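Local coordinates for protein acetyltransferase (Agrobacterium tumefaciens, PDB 2DXQ) that probably transfers an acetyl group from acetyl-CoA to an acceptor substrate, at residues M45-T57 and P62-L74. Numbering follows the deposited sequence.
Sequences MLAQPGLTIFVAT and PVATATLLIVPNL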
loop_
_atom_site.group_PDB
_atom_site.type_symbol
_atom_site.label_atom_id
_atom_site.label_comp_id
_atom_site.label_asym_id
_atom_site.label_seq_id
_atom_site.Cartn_x
_atom_site.Cartn_y
_atom_site.Cartn_z
HETATM N N MSE A 45 13.990 -4.371 -3.061
HETATM C CA MSE A 45 12.717 -5.053 -2.829
HETATM C C MSE A 45 12.900 -6.302 -1.978
HETATM O O MSE A 45 12.140 -6.548 -1.030
HETATM C CB MSE A 45 12.046 -5.403 -4.162
HETATM C CG MSE A 45 11.547 -4.173 -4.913
HETATM SE SE MSE A 45 10.671 -4.608 -6.577
HETATM C CE MSE A 45 8.924 -5.066 -5.834
ATOM N N LEU A 46 13.928 -7.078 -2.315
ATOM C CA LEU A 46 14.226 -8.309 -1.593
ATOM C C LEU A 46 14.607 -8.004 -0.138
ATOM O O LEU A 46 14.312 -8.792 0.770
ATOM C CB LEU A 46 15.321 -9.095 -2.335
ATOM C CG LEU A 46 14.910 -9.714 -3.686
ATOM C CD1 LEU A 46 16.087 -10.476 -4.283
ATOM C CD2 LEU A 46 13.699 -10.636 -3.612
ATOM N N ALA A 47 15.194 -6.832 0.077
ATOM C CA ALA A 47 15.625 -6.373 1.401
ATOM C C ALA A 47 14.521 -5.672 2.199
ATOM O O ALA A 47 14.656 -5.471 3.415
ATOM C CB ALA A 47 16.823 -5.452 1.260
ATOM N N GLN A 48 13.427 -5.307 1.527
ATOM C CA GLN A 48 12.392 -4.475 2.155
ATOM C C GLN A 48 11.566 -5.260 3.178
ATOM O O GLN A 48 10.880 -6.220 2.825
ATOM C CB GLN A 48 11.473 -3.851 1.089
ATOM C CG GLN A 48 10.278 -3.045 1.657
ATOM C CD GLN A 48 10.652 -1.641 2.135
ATOM O OE1 GLN A 48 11.793 -1.198 2.007
ATOM N NE2 GLN A 48 9.671 -0.929 2.677
ATOM N N PRO A 49 11.617 -4.843 4.454
ATOM C CA PRO A 49 10.809 -5.501 5.463
ATOM C C PRO A 49 9.326 -5.515 5.102
ATOM O O PRO A 49 8.750 -4.468 4.775
ATOM C CB PRO A 49 11.046 -4.641 6.712
ATOM C CG PRO A 49 12.388 -4.048 6.484
ATOM C CD PRO A 49 12.428 -3.752 5.029
ATOM N N GLY A 50 8.733 -6.699 5.163
ATOM C CA GLY A 50 7.299 -6.881 4.926
ATOM C C GLY A 50 6.859 -6.942 3.473
ATOM O O GLY A 50 5.665 -7.094 3.195
ATOM N N LEU A 51 7.811 -6.868 2.547
ATOM C CA LEU A 51 7.505 -6.996 1.116
ATOM C C LEU A 51 7.909 -8.389 0.633
ATOM O O LEU A 51 9.042 -8.817 0.861
ATOM C CB LEU A 51 8.283 -5.944 0.321
ATOM C CG LEU A 51 8.054 -5.809 -1.199
ATOM C CD1 LEU A 51 8.477 -4.412 -1.663
ATOM C CD2 LEU A 51 8.768 -6.886 -2.033
ATOM N N THR A 52 6.992 -9.076 -0.046
ATOM C CA THR A 52 7.300 -10.353 -0.677
ATOM C C THR A 52 6.693 -10.372 -2.068
ATOM O O THR A 52 5.515 -10.061 -2.225
ATOM C CB THR A 52 6.763 -11.560 0.126
ATOM O OG1 THR A 52 7.231 -11.511 1.483
ATOM C CG2 THR A 52 7.241 -12.856 -0.525
ATOM N N ILE A 53 7.506 -10.705 -3.071
ATOM C CA ILE A 53 6.996 -10.920 -4.422
ATOM C C ILE A 53 6.763 -12.429 -4.528
ATOM O O ILE A 53 7.695 -13.209 -4.325
ATOM C CB ILE A 53 8.018 -10.511 -5.520
ATOM C CG1 ILE A 53 8.440 -9.039 -5.409
ATOM C CG2 ILE A 53 7.426 -10.808 -6.922
ATOM C CD1 ILE A 53 9.706 -8.679 -6.263
ATOM N N PHE A 54 5.528 -12.838 -4.832
ATOM C CA PHE A 54 5.221 -14.249 -5.015
ATOM C C PHE A 54 5.107 -14.563 -6.493
ATOM O O PHE A 54 4.635 -13.727 -7.249
ATOM C CB PHE A 54 3.922 -14.606 -4.308
ATOM C CG PHE A 54 4.037 -14.579 -2.818
ATOM C CD1 PHE A 54 4.785 -15.556 -2.155
ATOM C CD2 PHE A 54 3.433 -13.565 -2.081
ATOM C CE1 PHE A 54 4.911 -15.533 -0.753
ATOM C CE2 PHE A 54 3.553 -13.528 -0.693
ATOM C CZ PHE A 54 4.284 -14.507 -0.031
ATOM N N VAL A 55 5.555 -15.758 -6.890
ATOM C CA VAL A 55 5.399 -16.245 -8.260
ATOM C C VAL A 55 4.753 -17.635 -8.282
ATOM O O VAL A 55 5.015 -18.455 -7.412
ATOM C CB VAL A 55 6.748 -16.300 -9.051
ATOM C CG1 VAL A 55 7.232 -14.898 -9.404
ATOM C CG2 VAL A 55 7.848 -17.055 -8.265
ATOM N N ALA A 56 3.889 -17.879 -9.265
ATOM C CA ALA A 56 3.495 -19.239 -9.606
ATOM C C ALA A 56 4.377 -19.624 -10.771
ATOM O O ALA A 56 4.638 -18.798 -11.663
ATOM C CB ALA A 56 2.011 -19.301 -10.019
ATOM N N THR A 57 4.882 -20.852 -10.750
ATOM C CA THR A 57 5.791 -21.278 -11.803
ATOM C C THR A 57 5.225 -22.507 -12.479
ATOM O O THR A 57 4.530 -23.298 -11.848
ATOM C CB THR A 57 7.225 -21.607 -11.289
ATOM O OG1 THR A 57 7.142 -22.665 -10.331
ATOM C CG2 THR A 57 7.900 -20.382 -10.649
ATOM N N PRO A 62 8.196 -18.469 -14.230
ATOM C CA PRO A 62 7.141 -17.655 -13.633
ATOM C C PRO A 62 6.011 -17.382 -14.633
ATOM O O PRO A 62 6.258 -16.904 -15.753
ATOM C CB PRO A 62 7.871 -16.346 -13.252
ATOM C CG PRO A 62 9.299 -16.770 -13.076
ATOM C CD PRO A 62 9.517 -17.805 -14.148
ATOM N N VAL A 63 4.784 -17.704 -14.234
ATOM C CA VAL A 63 3.612 -17.512 -15.088
ATOM C C VAL A 63 2.557 -16.601 -14.459
ATOM O O VAL A 63 1.598 -16.214 -15.120
ATOM C CB VAL A 63 2.960 -18.857 -15.495
ATOM C CG1 VAL A 63 3.856 -19.617 -16.477
ATOM C CG2 VAL A 63 2.683 -19.729 -14.266
ATOM N N ALA A 64 2.717 -16.306 -13.169
ATOM C CA ALA A 64 1.893 -15.280 -12.503
ATOM C C ALA A 64 2.676 -14.701 -11.353
ATOM O O ALA A 64 3.599 -15.341 -10.838
ATOM C CB ALA A 64 0.570 -15.848 -11.992
ATOM N N THR A 65 2.291 -13.507 -10.931
ATOM C CA THR A 65 2.954 -12.878 -9.792
ATOM C C THR A 65 1.993 -11.934 -9.083
ATOM O O THR A 65 1.014 -11.462 -9.672
ATOM C CB THR A 65 4.245 -12.119 -10.227
ATOM O OG1 THR A 65 4.934 -11.608 -9.072
ATOM C CG2 THR A 65 3.922 -10.971 -11.137
ATOM N N ALA A 66 2.261 -11.722 -7.797
ATOM C CA ALA A 66 1.596 -10.688 -6.992
ATOM C C ALA A 66 2.592 -10.280 -5.921
ATOM O O ALA A 66 3.328 -11.132 -5.396
ATOM C CB ALA A 66 0.342 -11.248 -6.349
ATOM N N THR A 67 2.584 -8.996 -5.567
ATOM C CA THR A 67 3.481 -8.500 -4.530
ATOM C C THR A 67 2.665 -8.158 -3.288
ATOM O O THR A 67 1.659 -7.447 -3.371
ATOM C CB THR A 67 4.242 -7.257 -5.018
ATOM O OG1 THR A 67 5.003 -7.591 -6.194
ATOM C CG2 THR A 67 5.159 -6.685 -3.900
ATOM N N LEU A 68 3.115 -8.671 -2.147
ATOM C CA LEU A 68 2.466 -8.417 -0.874
ATOM C C LEU A 68 3.268 -7.383 -0.105
ATOM O O LEU A 68 4.488 -7.503 0.009
ATOM C CB LEU A 68 2.388 -9.706 -0.055
ATOM C CG LEU A 68 1.800 -9.606 1.349
ATOM C CD1 LEU A 68 0.327 -9.146 1.320
ATOM C CD2 LEU A 68 1.946 -10.986 2.013
ATOM N N LEU A 69 2.569 -6.388 0.436
ATOM C CA LEU A 69 3.206 -5.351 1.252
ATOM C C LEU A 69 2.540 -5.378 2.622
ATOM O O LEU A 69 1.371 -5.027 2.757
ATOM C CB LEU A 69 3.027 -3.967 0.612
ATOM C CG LEU A 69 3.317 -3.840 -0.891
ATOM C CD1 LEU A 69 2.845 -2.489 -1.412
ATOM C CD2 LEU A 69 4.815 -4.033 -1.152
ATOM N N ILE A 70 3.275 -5.813 3.633
ATOM C CA ILE A 70 2.747 -5.856 5.002
ATOM C C ILE A 70 3.306 -4.652 5.744
ATOM O O ILE A 70 4.516 -4.400 5.700
ATOM C CB ILE A 70 3.134 -7.160 5.745
ATOM C CG1 ILE A 70 2.499 -8.377 5.052
ATOM C CG2 ILE A 70 2.673 -7.089 7.214
ATOM C CD1 ILE A 70 3.048 -9.752 5.551
ATOM N N VAL A 71 2.419 -3.924 6.418
ATOM C CA VAL A 71 2.751 -2.595 6.961
ATOM C C VAL A 71 2.500 -2.564 8.472
ATOM O O VAL A 71 1.405 -2.897 8.913
ATOM C CB VAL A 71 1.876 -1.497 6.297
ATOM C CG1 VAL A 71 2.384 -0.092 6.692
ATOM C CG2 VAL A 71 1.846 -1.643 4.760
ATOM N N PRO A 72 3.499 -2.131 9.269
ATOM C CA PRO A 72 3.273 -1.995 10.706
ATOM C C PRO A 72 2.290 -0.847 10.990
ATOM O O PRO A 72 2.282 0.155 10.244
ATOM C CB PRO A 72 4.670 -1.661 11.254
ATOM C CG PRO A 72 5.399 -1.066 10.124
ATOM C CD PRO A 72 4.849 -1.702 8.869
ATOM N N ASN A 73 1.506 -0.993 12.063
ATOM C CA ASN A 73 0.323 -0.161 12.299
ATOM C C ASN A 73 -0.110 -0.153 13.770
ATOM O O ASN A 73 -0.065 -1.184 14.431
ATOM C CB ASN A 73 -0.825 -0.673 11.426
ATOM C CG ASN A 73 -2.089 0.133 11.572
ATOM O OD1 ASN A 73 -2.110 1.344 11.337
ATOM N ND2 ASN A 73 -3.162 -0.539 11.952
ATOM N N LEU A 74 -0.547 1.008 14.261
ATOM C CA LEU A 74 -0.989 1.171 15.657
ATOM C C LEU A 74 -2.510 1.113 15.870
ATOM O O LEU A 74 -2.987 0.943 17.002
ATOM C CB LEU A 74 -0.432 2.481 16.234
ATOM C CG LEU A 74 1.056 2.471 16.577
ATOM C CD1 LEU A 74 1.610 3.889 16.669
ATOM C CD2 LEU A 74 1.288 1.692 17.875
HETATM O O HOH W 1 6.292 -3.941 3.175
#
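T52 and L68 pair across two antiparallel strands, each backbone N donating to the other's O. L68 N to T52 O is the straighter bond, 2.8 Å long with 171° at the hydrogen. The same pairing joins F54 with A66, and I70 N closes the ladder on G50 O at 2.7 Å. Beyond that end, one water donates to both P49 O and I70 O.

F54 O takes a second donor. The hydroxyl of T65, OG1, gives it a bond of 2.8 Å, while A66 N reaches it from the opposite face of the carbonyl plane. Its chi1 of -175° turns the T65 OG1 away from the T65 backbone N and across to the neighbouring strand. It also touches I53 CG2.

At the other end the register slips. V63 N and A64 N both point to A56 O, the first at 2.8 Å, the second only weakly. A64 O accepts from A56 N. V63 CG2 lies against A56 O at 3.4 Å.

Side chains alternate between the two faces. On one, L51 and L69 run side by side, with L69 CD2 3.7 Å from L51 CG. I53, V55, T65 and T67 continue this face, and L19 and Y23 of helix 16-26 pack on them. On the other, L68 CD2 meets the edge of the F54 ring at CE2, 4.0 Å away. T52 CG2 sits over one ring face, towards the rim. Helix 98-112 packs here, and its H105 makes an edge-to-face contact with F54.

The pair forms a beta hairpin with a classic bulge near its turn. Strand 6-10 flanks it on one side and strand 81-88 on the other, so the hairpin lies within the central sheet of the GNAT fold, between helical layers.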